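Local coordinates for heme oxygenase (Leptospira interrogans, PDB 5KZL), which catalyses the oxygen-dependent breakdown of heme, a reaction that in this family yields biliverdin, carbon monoxide and free iron, at residues S19-A24 against E197-F202; H47-Y52 against N99-S104; Y55-E60 against D109-I114; G135-G140 against G172-Y177. The protein carries 1 engineered substitution. One frame throughout, in Å; residues are numbered along the deposited sequence.

Contact 1: S19-A24 against E197-F202. With HEM (protoporphyrin IX containing Fe), chain B.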
# COMPACT_ATOMS: atom_id res chain seq x y z
N SER A 19 -12.09 7.93 -6.46
CA SER A 19 -11.74 7.94 -7.89
C SER A 19 -10.85 9.13 -8.26
O SER A 19 -9.89 8.95 -9.00
CB SER A 19 -13.00 7.92 -8.74
OG SER A 19 -13.87 8.98 -8.37
N GLU A 20 -11.15 10.34 -7.74
CA GLU A 20 -10.34 11.52 -8.05
C GLU A 20 -8.96 11.50 -7.39
O GLU A 20 -7.99 11.94 -8.00
CB GLU A 20 -11.10 12.82 -7.71
CG GLU A 20 -12.25 13.10 -8.67
CD GLU A 20 -13.35 14.02 -8.18
OE1 GLU A 20 -13.07 14.93 -7.37
OE2 GLU A 20 -14.50 13.84 -8.65
N GLU A 21 -8.87 10.98 -6.14
CA GLU A 21 -7.63 10.90 -5.36
C GLU A 21 -6.62 9.96 -6.02
O GLU A 21 -5.42 10.24 -5.97
CB GLU A 21 -7.92 10.47 -3.90
CG GLU A 21 -8.58 11.52 -3.02
CD GLU A 21 -10.05 11.81 -3.26
OE1 GLU A 21 -10.71 11.05 -4.01
OE2 GLU A 21 -10.55 12.83 -2.73
N HIS A 22 -7.13 8.85 -6.60
CA HIS A 22 -6.36 7.84 -7.33
C HIS A 22 -5.68 8.54 -8.51
O HIS A 22 -4.46 8.45 -8.64
CB HIS A 22 -7.28 6.68 -7.80
CG HIS A 22 -6.56 5.51 -8.40
ND1 HIS A 22 -6.17 5.51 -9.73
CD2 HIS A 22 -6.23 4.32 -7.85
CE1 HIS A 22 -5.60 4.33 -9.94
NE2 HIS A 22 -5.60 3.59 -8.84
N LYS A 23 -6.45 9.33 -9.30
CA LYS A 23 -5.94 10.12 -10.43
C LYS A 23 -4.88 11.15 -9.98
O LYS A 23 -3.78 11.16 -10.54
CB LYS A 23 -7.08 10.76 -11.22
CG LYS A 23 -6.66 11.31 -12.58
CD LYS A 23 -7.31 12.67 -12.88
CE LYS A 23 -6.31 13.81 -12.95
NZ LYS A 23 -5.99 14.38 -11.61
N ALA A 24 -5.18 11.96 -8.93
CA ALA A 24 -4.25 12.98 -8.41
C ALA A 24 -2.90 12.43 -7.91
O ALA A 24 -1.90 13.14 -7.96
CB ALA A 24 -4.92 13.82 -7.34
N GLU A 197 -10.66 8.77 5.91
CA GLU A 197 -9.31 8.24 6.14
C GLU A 197 -8.63 7.80 4.84
O GLU A 197 -7.47 8.15 4.62
CB GLU A 197 -9.28 7.14 7.21
CG GLU A 197 -7.86 6.77 7.68
CD GLU A 197 -7.05 7.86 8.36
OE1 GLU A 197 -7.64 8.90 8.72
OE2 GLU A 197 -5.82 7.68 8.54
N SER A 198 -9.37 7.12 3.96
CA SER A 198 -8.87 6.66 2.66
C SER A 198 -8.34 7.84 1.83
O SER A 198 -7.25 7.76 1.26
CB SER A 198 -9.95 5.90 1.90
OG SER A 198 -10.37 4.77 2.64
N LYS A 199 -9.08 8.96 1.82
CA LYS A 199 -8.63 10.17 1.12
C LYS A 199 -7.30 10.70 1.67
O LYS A 199 -6.41 11.09 0.89
CB LYS A 199 -9.70 11.25 1.18
CG LYS A 199 -10.93 10.89 0.36
CD LYS A 199 -12.02 11.92 0.58
CE LYS A 199 -13.24 11.60 -0.23
NZ LYS A 199 -13.14 12.20 -1.59
N GLN A 200 -7.14 10.66 3.01
CA GLN A 200 -5.93 11.08 3.71
C GLN A 200 -4.77 10.17 3.31
O GLN A 200 -3.66 10.66 3.06
CB GLN A 200 -6.15 10.98 5.24
CG GLN A 200 -6.32 12.29 5.97
CD GLN A 200 -5.17 13.23 5.74
OE1 GLN A 200 -4.05 13.08 6.26
NE2 GLN A 200 -5.43 14.19 4.91
N VAL A 201 -5.03 8.86 3.22
CA VAL A 201 -4.00 7.88 2.83
C VAL A 201 -3.53 8.19 1.41
O VAL A 201 -2.32 8.21 1.19
CB VAL A 201 -4.44 6.39 2.97
CG1 VAL A 201 -3.29 5.44 2.62
CG2 VAL A 201 -4.94 6.10 4.38
N PHE A 202 -4.46 8.46 0.46
CA PHE A 202 -4.04 8.81 -0.91
C PHE A 202 -3.13 10.03 -0.87
O PHE A 202 -2.10 10.04 -1.53
CB PHE A 202 -5.24 9.08 -1.85
CG PHE A 202 -5.77 7.85 -2.55
CD1 PHE A 202 -5.13 7.32 -3.67
CD2 PHE A 202 -6.93 7.23 -2.10
CE1 PHE A 202 -5.61 6.16 -4.29
CE2 PHE A 202 -7.42 6.08 -2.72
CZ PHE A 202 -6.76 5.54 -3.80
CHA HEM B . -7.12 -0.04 -8.55
CHB HEM B . -4.76 2.35 -5.20
CHC HEM B . -1.69 3.82 -8.55
CHD HEM B . -3.53 0.75 -11.56
C1A HEM B . -6.73 0.48 -7.36
C2A HEM B . -7.50 0.35 -6.15
C3A HEM B . -6.84 1.04 -5.22
C4A HEM B . -5.69 1.57 -5.82
CMA HEM B . -7.20 1.19 -3.80
CAA HEM B . -8.78 -0.42 -5.95
CBA HEM B . -10.02 0.34 -6.45
CGA HEM B . -11.25 -0.39 -6.07
O1A HEM B . -12.05 0.11 -5.35
O2A HEM B . -11.40 -1.51 -6.52
C1B HEM B . -3.71 2.99 -5.82
C2B HEM B . -2.83 3.94 -5.15
C3B HEM B . -1.98 4.35 -6.11
C4B HEM B . -2.35 3.65 -7.35
CMB HEM B . -2.83 4.36 -3.72
CAB HEM B . -0.92 5.26 -6.06
CBB HEM B . -0.90 5.98 -5.06
C1C HEM B . -1.79 3.03 -9.64
C2C HEM B . -0.83 2.92 -10.69
C3C HEM B . -1.37 2.03 -11.54
C4C HEM B . -2.62 1.58 -10.99
CMC HEM B . 0.50 3.65 -10.80
CAC HEM B . -0.75 1.61 -12.78
CBC HEM B . -1.09 0.52 -13.34
C1D HEM B . -4.73 0.36 -11.02
C2D HEM B . -5.71 -0.49 -11.74
C3D HEM B . -6.68 -0.73 -10.89
C4D HEM B . -6.32 -0.01 -9.66
CMD HEM B . -5.57 -1.03 -13.12
CAD HEM B . -7.92 -1.53 -11.18
CBD HEM B . -7.70 -3.00 -11.20
CGD HEM B . -8.95 -3.77 -11.47
O1D HEM B . -10.01 -3.29 -11.35
O2D HEM B . -8.83 -4.92 -11.79
NA HEM B . -5.68 1.26 -7.08
NB HEM B . -3.36 2.95 -7.06
NC HEM B . -2.80 2.23 -9.88
ND HEM B . -5.16 0.60 -9.79
FE HEM B . -4.29 1.75 -8.49
O HOH W 1 -2.93 0.01 -7.91
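Glu21 and Phe202, whose CA atoms lie 6.1 Å apart, mark the register between helix 19-24 and residues 197-202 of helix 188-210. The two segments run nearly parallel, at 7°, with their axes 9.6 Å apart. This is the proximal side of the all-helical heme oxygenase fold, where helix 19-24 supplies the axial histidine. Phe202 sits between that helix and the heme: its CB meets Glu21 CB at 3.6 Å, and His22 N stands over one face of its ring, offset toward the rim. Phe202 CE1 lies 3.4 Å from the heme methyl CMB. The same ring atom packs against the CA of His22, so one ring joins backbone and porphyrin. Further from the heme, the Glu21 chain bends at chi2 and turns its carboxylate to Lys199. Lys199 NZ reaches Glu21 OE2 at 2.9 Å in a salt bridge, approaching from above the carboxylate plane, 42° out of it. The same ammonium group is hydrogen-bonded to Gly17 O, which ties the end of helix 10-17, just before the proximal helix, to helix 188-210. With CG of His22 anti to its backbone N (chi1 -173°), the imidazole is directed at the heme, and His22 NE2 binds the iron at 2.3 Å.

Contact 2: H47-Y52 against N99-S104; sequences HLEAFY and NDHQPS
Glu49 and His101 carry this surface contact, with 50 and 42 Å² buried respectively, and join helix 41-64 to the loop that leads into helix 105-120. The Glu49 chain is extended beyond CG and lays its carboxylate against the base of the histidine side chain, the carboxylate and ring planes being 58° apart. Glu49 OE2 is 3.3 Å from His101 CB and 2.9 Å from His101 ND1, but the angle at the latter is too poor for a hydrogen bond. The polar partner of OE2 is instead Trp96 NE1, and the Trp96 ring also stacks on His101, so a single indole steadies both residues. The second oxygen works through solvent. Water 2 donates to Glu49 OE1 at 2.7 Å and lies in the imidazole plane, at the ring edge, where it is hydrogen-bonded to His101 ND1 at 2.9 Å. The loop is held further on as well: Tyr53 OH is hydrogen-bonded to His101 O, and the Ser104 side chain caps the start of helix 105-120. Acid and imidazole are thus coupled through a bridging water and a shared tryptophan, and the nearby negative charge would be expected to stabilise a protonated His101, if only modestly at this partly exposed site.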
# COMPACT_ATOMS: atom_id res chain seq x y z
N HIS A 47 12.05 4.95 -3.49
CA HIS A 47 10.61 4.75 -3.51
C HIS A 47 10.28 3.46 -2.70
O HIS A 47 9.39 3.50 -1.84
CB HIS A 47 10.16 4.69 -4.98
CG HIS A 47 9.00 3.81 -5.29
ND1 HIS A 47 7.71 4.29 -5.23
CD2 HIS A 47 8.98 2.54 -5.74
CE1 HIS A 47 6.94 3.28 -5.63
NE2 HIS A 47 7.66 2.20 -5.91
N LEU A 48 11.06 2.36 -2.89
CA LEU A 48 10.88 1.13 -2.09
C LEU A 48 11.21 1.35 -0.61
O LEU A 48 10.58 0.73 0.23
CB LEU A 48 11.71 -0.08 -2.61
CG LEU A 48 11.46 -0.55 -4.05
CD1 LEU A 48 12.53 -1.54 -4.50
CD2 LEU A 48 10.06 -1.13 -4.24
N GLU A 49 12.17 2.23 -0.30
CA GLU A 49 12.52 2.51 1.10
C GLU A 49 11.36 3.11 1.83
O GLU A 49 11.08 2.70 2.94
CB GLU A 49 13.70 3.46 1.20
CG GLU A 49 14.99 2.83 0.74
CD GLU A 49 16.14 3.80 0.75
OE1 GLU A 49 15.92 5.01 0.92
OE2 GLU A 49 17.29 3.33 0.61
N ALA A 50 10.70 4.12 1.20
CA ALA A 50 9.53 4.78 1.79
C ALA A 50 8.43 3.75 2.04
O ALA A 50 7.85 3.75 3.12
CB ALA A 50 9.03 5.89 0.87
N PHE A 51 8.17 2.83 1.07
CA PHE A 51 7.17 1.77 1.23
C PHE A 51 7.58 0.79 2.32
O PHE A 51 6.73 0.36 3.09
CB PHE A 51 6.91 1.04 -0.10
CG PHE A 51 5.96 1.75 -1.04
CD1 PHE A 51 4.96 2.59 -0.56
CD2 PHE A 51 6.01 1.51 -2.41
CE1 PHE A 51 4.07 3.22 -1.43
CE2 PHE A 51 5.09 2.10 -3.27
CZ PHE A 51 4.15 2.98 -2.78
N TYR A 52 8.88 0.47 2.42
CA TYR A 52 9.31 -0.41 3.51
C TYR A 52 8.83 0.12 4.88
O TYR A 52 8.23 -0.64 5.64
CB TYR A 52 10.83 -0.63 3.53
CG TYR A 52 11.22 -1.38 4.79
CD1 TYR A 52 11.03 -2.75 4.89
CD2 TYR A 52 11.63 -0.69 5.93
CE1 TYR A 52 11.32 -3.44 6.07
CE2 TYR A 52 11.93 -1.37 7.12
CZ TYR A 52 11.76 -2.74 7.19
OH TYR A 52 12.03 -3.41 8.35
N ASN A 99 19.54 2.03 8.94
CA ASN A 99 20.14 3.19 9.60
C ASN A 99 20.90 4.09 8.62
O ASN A 99 21.00 5.30 8.83
CB ASN A 99 20.98 2.77 10.81
CG ASN A 99 20.16 2.03 11.84
OD1 ASN A 99 19.68 0.92 11.61
ND2 ASN A 99 19.96 2.66 13.00
N ASP A 100 21.37 3.51 7.51
CA ASP A 100 22.05 4.26 6.44
C ASP A 100 20.99 4.90 5.52
O ASP A 100 21.31 5.83 4.77
CB ASP A 100 23.00 3.35 5.64
CG ASP A 100 24.31 3.01 6.33
OD1 ASP A 100 24.74 3.81 7.21
OD2 ASP A 100 24.92 1.98 5.98
N HIS A 101 19.72 4.40 5.60
CA HIS A 101 18.60 4.87 4.78
C HIS A 101 17.35 5.07 5.65
O HIS A 101 16.37 4.33 5.51
CB HIS A 101 18.34 3.87 3.65
CG HIS A 101 19.54 3.57 2.80
ND1 HIS A 101 19.84 4.32 1.68
CD2 HIS A 101 20.48 2.61 2.95
CE1 HIS A 101 20.95 3.79 1.18
NE2 HIS A 101 21.37 2.76 1.92
N GLN A 102 17.43 6.04 6.60
CA GLN A 102 16.39 6.41 7.57
C GLN A 102 15.15 6.98 6.86
O GLN A 102 15.31 7.54 5.78
CB GLN A 102 16.93 7.44 8.58
CG GLN A 102 18.04 6.87 9.47
CD GLN A 102 18.19 7.56 10.80
OE1 GLN A 102 17.54 8.57 11.11
NE2 GLN A 102 19.08 7.03 11.64
N PRO A 103 13.91 6.85 7.42
CA PRO A 103 12.72 7.35 6.70
C PRO A 103 12.72 8.84 6.38
O PRO A 103 13.07 9.68 7.22
CB PRO A 103 11.55 6.99 7.62
CG PRO A 103 12.15 6.73 8.95
CD PRO A 103 13.52 6.17 8.68
N SER A 104 12.33 9.18 5.15
CA SER A 104 12.21 10.56 4.69
C SER A 104 11.14 11.30 5.53
O SER A 104 10.37 10.66 6.24
CB SER A 104 11.79 10.57 3.22
OG SER A 104 10.41 10.26 3.10
O HOH W 2 18.17 6.39 0.64

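Contact 3: Y55-E60 against D109-I114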
# COMPACT_ATOMS: atom_id res chain seq x y z
N TYR A 55 4.77 0.02 5.16
CA TYR A 55 4.23 -1.33 5.37
C TYR A 55 4.70 -1.96 6.67
O TYR A 55 3.91 -2.66 7.28
CB TYR A 55 4.52 -2.23 4.16
CG TYR A 55 3.68 -1.90 2.95
CD1 TYR A 55 2.44 -2.50 2.77
CD2 TYR A 55 4.12 -1.01 1.99
CE1 TYR A 55 1.66 -2.23 1.64
CE2 TYR A 55 3.36 -0.74 0.84
CZ TYR A 55 2.13 -1.35 0.68
OH TYR A 55 1.38 -1.08 -0.42
N GLU A 56 5.94 -1.70 7.12
CA GLU A 56 6.43 -2.21 8.41
C GLU A 56 5.50 -1.72 9.52
O GLU A 56 5.07 -2.53 10.34
CB GLU A 56 7.87 -1.75 8.67
CG GLU A 56 8.35 -2.01 10.09
CD GLU A 56 9.76 -1.52 10.35
OE1 GLU A 56 10.01 -0.30 10.18
OE2 GLU A 56 10.61 -2.36 10.71
N SER A 57 5.18 -0.42 9.52
CA SER A 57 4.29 0.20 10.51
C SER A 57 2.85 -0.32 10.37
O SER A 57 2.26 -0.75 11.36
CB SER A 57 4.30 1.72 10.38
OG SER A 57 3.50 2.27 11.42
N MET A 58 2.30 -0.29 9.12
CA MET A 58 0.95 -0.77 8.90
C MET A 58 0.79 -2.21 9.38
O MET A 58 -0.20 -2.49 10.07
CB MET A 58 0.53 -0.57 7.44
CG MET A 58 -0.88 -1.02 7.16
SD MET A 58 -1.51 -0.47 5.56
CE MET A 58 -0.47 -1.34 4.49
N GLU A 59 1.77 -3.10 9.10
CA GLU A 59 1.73 -4.52 9.50
C GLU A 59 1.93 -4.68 11.00
O GLU A 59 1.26 -5.53 11.60
CB GLU A 59 2.68 -5.37 8.65
CG GLU A 59 2.15 -5.30 7.21
CD GLU A 59 2.98 -5.57 5.97
OE1 GLU A 59 4.09 -6.14 6.08
OE2 GLU A 59 2.47 -5.28 4.87
N GLU A 60 2.71 -3.79 11.62
CA GLU A 60 2.84 -3.82 13.08
C GLU A 60 1.48 -3.51 13.73
O GLU A 60 1.03 -4.22 14.64
CB GLU A 60 3.87 -2.78 13.52
CG GLU A 60 5.29 -3.30 13.49
CD GLU A 60 6.33 -2.26 13.85
OE1 GLU A 60 5.96 -1.17 14.34
OE2 GLU A 60 7.53 -2.53 13.62
N ASP A 109 5.80 11.18 8.42
CA ASP A 109 4.46 11.70 8.67
C ASP A 109 3.42 10.64 8.40
O ASP A 109 2.41 10.57 9.12
CB ASP A 109 4.22 12.96 7.85
CG ASP A 109 5.08 14.14 8.29
OD1 ASP A 109 5.65 14.09 9.42
OD2 ASP A 109 5.18 15.11 7.53
N TYR A 110 3.68 9.79 7.40
CA TYR A 110 2.80 8.68 7.01
C TYR A 110 2.80 7.64 8.14
O TYR A 110 1.73 7.32 8.64
CB TYR A 110 3.26 8.09 5.65
CG TYR A 110 2.30 7.18 4.89
CD1 TYR A 110 1.27 6.50 5.55
CD2 TYR A 110 2.48 6.93 3.53
CE1 TYR A 110 0.43 5.62 4.86
CE2 TYR A 110 1.65 6.05 2.84
CZ TYR A 110 0.62 5.41 3.51
OH TYR A 110 -0.16 4.50 2.83
N VAL A 111 3.98 7.21 8.61
CA VAL A 111 4.14 6.25 9.72
C VAL A 111 3.47 6.80 11.01
O VAL A 111 2.78 6.06 11.72
CB VAL A 111 5.66 5.88 9.89
CG1 VAL A 111 5.93 5.14 11.21
CG2 VAL A 111 6.17 5.07 8.71
N GLN A 112 3.64 8.09 11.29
CA GLN A 112 3.00 8.71 12.44
C GLN A 112 1.48 8.58 12.33
O GLN A 112 0.81 8.28 13.31
CB GLN A 112 3.38 10.20 12.52
CG GLN A 112 2.61 10.97 13.59
CD GLN A 112 3.09 10.73 15.01
OE1 GLN A 112 3.77 9.74 15.32
NE2 GLN A 112 2.74 11.64 15.89
N ARG A 113 0.94 8.83 11.13
CA ARG A 113 -0.49 8.73 10.92
C ARG A 113 -0.96 7.33 11.23
O ARG A 113 -1.92 7.18 11.98
CB ARG A 113 -0.94 9.16 9.52
CG ARG A 113 -2.44 9.03 9.29
CD ARG A 113 -3.20 10.07 10.05
NE ARG A 113 -4.60 10.19 9.63
CZ ARG A 113 -5.25 11.34 9.59
NH1 ARG A 113 -4.64 12.47 9.94
NH2 ARG A 113 -6.51 11.38 9.20
N ILE A 114 -0.23 6.31 10.72
CA ILE A 114 -0.57 4.90 10.95
C ILE A 114 -0.58 4.57 12.45
O ILE A 114 -1.51 3.92 12.95
CB ILE A 114 0.39 3.97 10.15
CG1 ILE A 114 0.19 4.13 8.64
CG2 ILE A 114 0.23 2.49 10.59
CD1 ILE A 114 1.46 3.70 7.81
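Ile114 and Ser57 meet in the buried seam between helix 41-64 and helix 105-120, two members of the all-helical heme oxygenase fold. The segments are almost exactly parallel, at 3°, and their axes come within 9.2 Å. The Ile114 side chain points across this seam. Its CB lies 3.8 Å from Ser57 OG, and Ile114 CG2 goes further, to 3.4 Å from Ser57 OG. CG2 is anti to the backbone N of Ile114, which sets this methyl between Ser57 and the backbone of Met58, whose CA it touches at 3.7 Å. The other branch of Ile114 runs through CG1 to CD1, 4.4 Å from Met58 CB, a looser apolar contact. In the conformer described, one of two, the Met58 chain leads away toward His128 and Tyr133 of helix 125-151. Ile114 also packs on His128, so three helices converge here. One turn earlier Val111 supplies the other wall around the serine. The small Ser57 side chain, with OG anti to its own backbone N (chi1 -176°), thus fits between two branched residues of the facing helix: Val111 CG1 lies 3.9 Å from Ser57 CB and 3.8 Å from Ser57 OG.

Contact 4: G135-G140 against G172-Y177. With HEM (protoporphyrin IX containing Fe), chain B.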
# COMPACT_ATOMS: atom_id res chain seq x y z
N GLY A 135 -5.11 -1.84 -3.75
CA GLY A 135 -4.39 -1.24 -4.88
C GLY A 135 -3.26 -2.14 -5.35
O GLY A 135 -3.11 -2.37 -6.55
N ASP A 136 -2.49 -2.69 -4.39
CA ASP A 136 -1.35 -3.59 -4.68
C ASP A 136 -1.84 -4.86 -5.38
O ASP A 136 -1.27 -5.28 -6.39
CB ASP A 136 -0.63 -4.02 -3.40
CG ASP A 136 0.03 -2.93 -2.59
OD1 ASP A 136 0.37 -1.88 -3.17
OD2 ASP A 136 0.23 -3.14 -1.38
N LEU A 137 -2.90 -5.47 -4.85
CA LEU A 137 -3.44 -6.66 -5.48
C LEU A 137 -4.00 -6.35 -6.89
O LEU A 137 -3.79 -7.14 -7.81
CB LEU A 137 -4.53 -7.27 -4.60
CG LEU A 137 -4.88 -8.73 -4.91
CD1 LEU A 137 -3.66 -9.63 -4.81
CD2 LEU A 137 -5.95 -9.21 -3.99
N SER A 138 -4.66 -5.18 -7.06
CA SER A 138 -5.24 -4.79 -8.35
C SER A 138 -4.21 -4.44 -9.43
O SER A 138 -4.40 -4.80 -10.58
CB SER A 138 -6.25 -3.66 -8.18
OG SER A 138 -7.20 -4.02 -7.19
N GLY A 139 -3.13 -3.77 -9.03
CA GLY A 139 -2.10 -3.30 -9.95
C GLY A 139 -0.82 -4.09 -10.10
O GLY A 139 -0.03 -3.80 -11.00
N GLY A 140 -0.58 -5.05 -9.22
CA GLY A 140 0.66 -5.84 -9.18
C GLY A 140 1.12 -6.46 -10.48
O GLY A 140 2.28 -6.29 -10.87
N GLY A 172 -10.27 -13.98 -7.54
CA GLY A 172 -11.14 -14.48 -6.48
C GLY A 172 -10.86 -13.79 -5.16
O GLY A 172 -11.80 -13.44 -4.43
N PHE A 173 -9.57 -13.53 -4.85
CA PHE A 173 -9.17 -12.84 -3.62
C PHE A 173 -9.64 -11.39 -3.60
O PHE A 173 -10.12 -10.92 -2.57
CB PHE A 173 -7.66 -12.91 -3.39
CG PHE A 173 -7.25 -12.65 -1.96
CD1 PHE A 173 -7.13 -11.35 -1.47
CD2 PHE A 173 -6.98 -13.70 -1.09
CE1 PHE A 173 -6.76 -11.11 -0.15
CE2 PHE A 173 -6.61 -13.46 0.24
CZ PHE A 173 -6.48 -12.17 0.69
N LYS A 174 -9.53 -10.66 -4.73
CA LYS A 174 -10.00 -9.28 -4.82
C LYS A 174 -11.50 -9.22 -4.50
O LYS A 174 -11.92 -8.35 -3.74
CB LYS A 174 -9.77 -8.72 -6.23
CG LYS A 174 -8.32 -8.30 -6.53
CD LYS A 174 -8.05 -8.18 -8.03
CE LYS A 174 -8.90 -7.21 -8.80
NZ LYS A 174 -8.70 -7.36 -10.28
N GLN A 175 -12.28 -10.17 -5.06
CA GLN A 175 -13.73 -10.26 -4.84
C GLN A 175 -14.02 -10.53 -3.38
O GLN A 175 -14.83 -9.83 -2.77
CB GLN A 175 -14.36 -11.36 -5.73
CG GLN A 175 -14.33 -11.03 -7.23
CD GLN A 175 -14.67 -12.19 -8.13
OE1 GLN A 175 -14.69 -13.37 -7.74
NE2 GLN A 175 -14.88 -11.89 -9.40
N ASN A 176 -13.29 -11.51 -2.78
CA ASN A 176 -13.42 -11.90 -1.39
C ASN A 176 -13.06 -10.73 -0.47
O ASN A 176 -13.73 -10.53 0.54
CB ASN A 176 -12.55 -13.11 -1.10
CG ASN A 176 -13.06 -14.41 -1.68
OD1 ASN A 176 -14.06 -14.46 -2.40
ND2 ASN A 176 -12.36 -15.49 -1.39
N TYR A 177 -12.05 -9.94 -0.85
CA TYR A 177 -11.64 -8.74 -0.12
C TYR A 177 -12.77 -7.70 -0.11
O TYR A 177 -13.05 -7.13 0.95
CB TYR A 177 -10.34 -8.15 -0.70
CG TYR A 177 -9.84 -6.96 0.08
CD1 TYR A 177 -10.31 -5.67 -0.19
CD2 TYR A 177 -8.95 -7.12 1.15
CE1 TYR A 177 -9.93 -4.58 0.59
CE2 TYR A 177 -8.53 -6.03 1.91
CZ TYR A 177 -9.05 -4.77 1.64
OH TYR A 177 -8.65 -3.69 2.35
CHA HEM B . -7.12 -0.04 -8.55
CHB HEM B . -4.76 2.35 -5.20
CHC HEM B . -1.69 3.82 -8.55
CHD HEM B . -3.53 0.75 -11.56
C1A HEM B . -6.73 0.48 -7.36
C2A HEM B . -7.50 0.35 -6.15
C3A HEM B . -6.84 1.04 -5.22
C4A HEM B . -5.69 1.57 -5.82
CMA HEM B . -7.20 1.19 -3.80
CAA HEM B . -8.78 -0.42 -5.95
CBA HEM B . -10.02 0.34 -6.45
CGA HEM B . -11.25 -0.39 -6.07
O1A HEM B . -12.05 0.11 -5.35
O2A HEM B . -11.40 -1.51 -6.52
C1B HEM B . -3.71 2.99 -5.82
C2B HEM B . -2.83 3.94 -5.15
C3B HEM B . -1.98 4.35 -6.11
C4B HEM B . -2.35 3.65 -7.35
CMB HEM B . -2.83 4.36 -3.72
CAB HEM B . -0.92 5.26 -6.06
CBB HEM B . -0.90 5.98 -5.06
C1C HEM B . -1.79 3.03 -9.64
C2C HEM B . -0.83 2.92 -10.69
C3C HEM B . -1.37 2.03 -11.54
C4C HEM B . -2.62 1.58 -10.99
CMC HEM B . 0.50 3.65 -10.80
CAC HEM B . -0.75 1.61 -12.78
CBC HEM B . -1.09 0.52 -13.34
C1D HEM B . -4.73 0.36 -11.02
C2D HEM B . -5.71 -0.49 -11.74
C3D HEM B . -6.68 -0.73 -10.89
C4D HEM B . -6.32 -0.01 -9.66
CMD HEM B . -5.57 -1.03 -13.12
CAD HEM B . -7.92 -1.53 -11.18
CBD HEM B . -7.70 -3.00 -11.20
CGD HEM B . -8.95 -3.77 -11.47
O1D HEM B . -10.01 -3.29 -11.35
O2D HEM B . -8.83 -4.92 -11.79
NA HEM B . -5.68 1.26 -7.08
NB HEM B . -3.36 2.95 -7.06
NC HEM B . -2.80 2.23 -9.88
ND HEM B . -5.16 0.60 -9.79
FE HEM B . -4.29 1.75 -8.49
O HOH W 1 -2.93 0.01 -7.91
O HOH W 3 -5.97 -6.94 -11.25
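Leu137 and Lys174 face each other at the closest CA register of two roughly antiparallel helical segments, 135-140 and 172-177, which cross at -154°. The apolar part centres on one methyl: Leu137 CD2 touches Phe173 CD1 at 3.5 Å and the aliphatic CG of Lys174 at 3.6 Å. Leucine and phenylalanine side chains cross at about a right angle. Past this packing the Lys174 chain bends at chi3 (59°), which swings its end along Ser138 to the rim of the heme. There Lys174 NZ donates to the propionate oxygen O2D of the heme at 2.9 Å. It also donates to water 3, which in turn gives a hydrogen bond to Ser138 O, so the ammonium group links the propionate to the facing helix. Ser138 adds a carbon contact, its CB 3.4 Å from CBD of the same propionate arm. The same helix lies directly over the porphyrin: Gly135 has no side chain, and its CA comes to 3.2 Å from heme C4A. Water 1, which is bound to the iron, donates to Gly135 O at 2.7 Å.

Around this first shell, Phe173 is met edge-to-face by Phe76, and the Ser138 hydroxyl is bound back to Leu134 O one turn earlier. Asp136, on the same turn as Gly135, is held by a salt bridge to Arg132 and a hydrogen bond with Tyr55 OH. A glycine-rich distal helix lying close over the heme, with a water on the iron and a basic residue at a propionate, is the hallmark of the heme oxygenase active site.

Overall arrangement
The four contacts share one all-helical domain. Contact 1 joins the early helix 19-24 to the last helix, 188-210, and so spans the other three along the chain. Contacts 2 and 3 both use helix 41-64, with centres 12 Å apart, and their segments alternate in sequence; contact 4 follows them in series. Contacts 1 and 4, centres 17 Å apart, meet the heme from its two faces, His22 binding the iron on one and the Gly135-held water on the other. Contact 3 connects to each: Arg113 forms a salt bridge with Glu197, and Tyr55 OH probably hydrogen-bonds Asp136 OD2. Contact 2, about 25 Å from contact 4 between centres, lies on the opposite side of the chain's centre from it, at the surface.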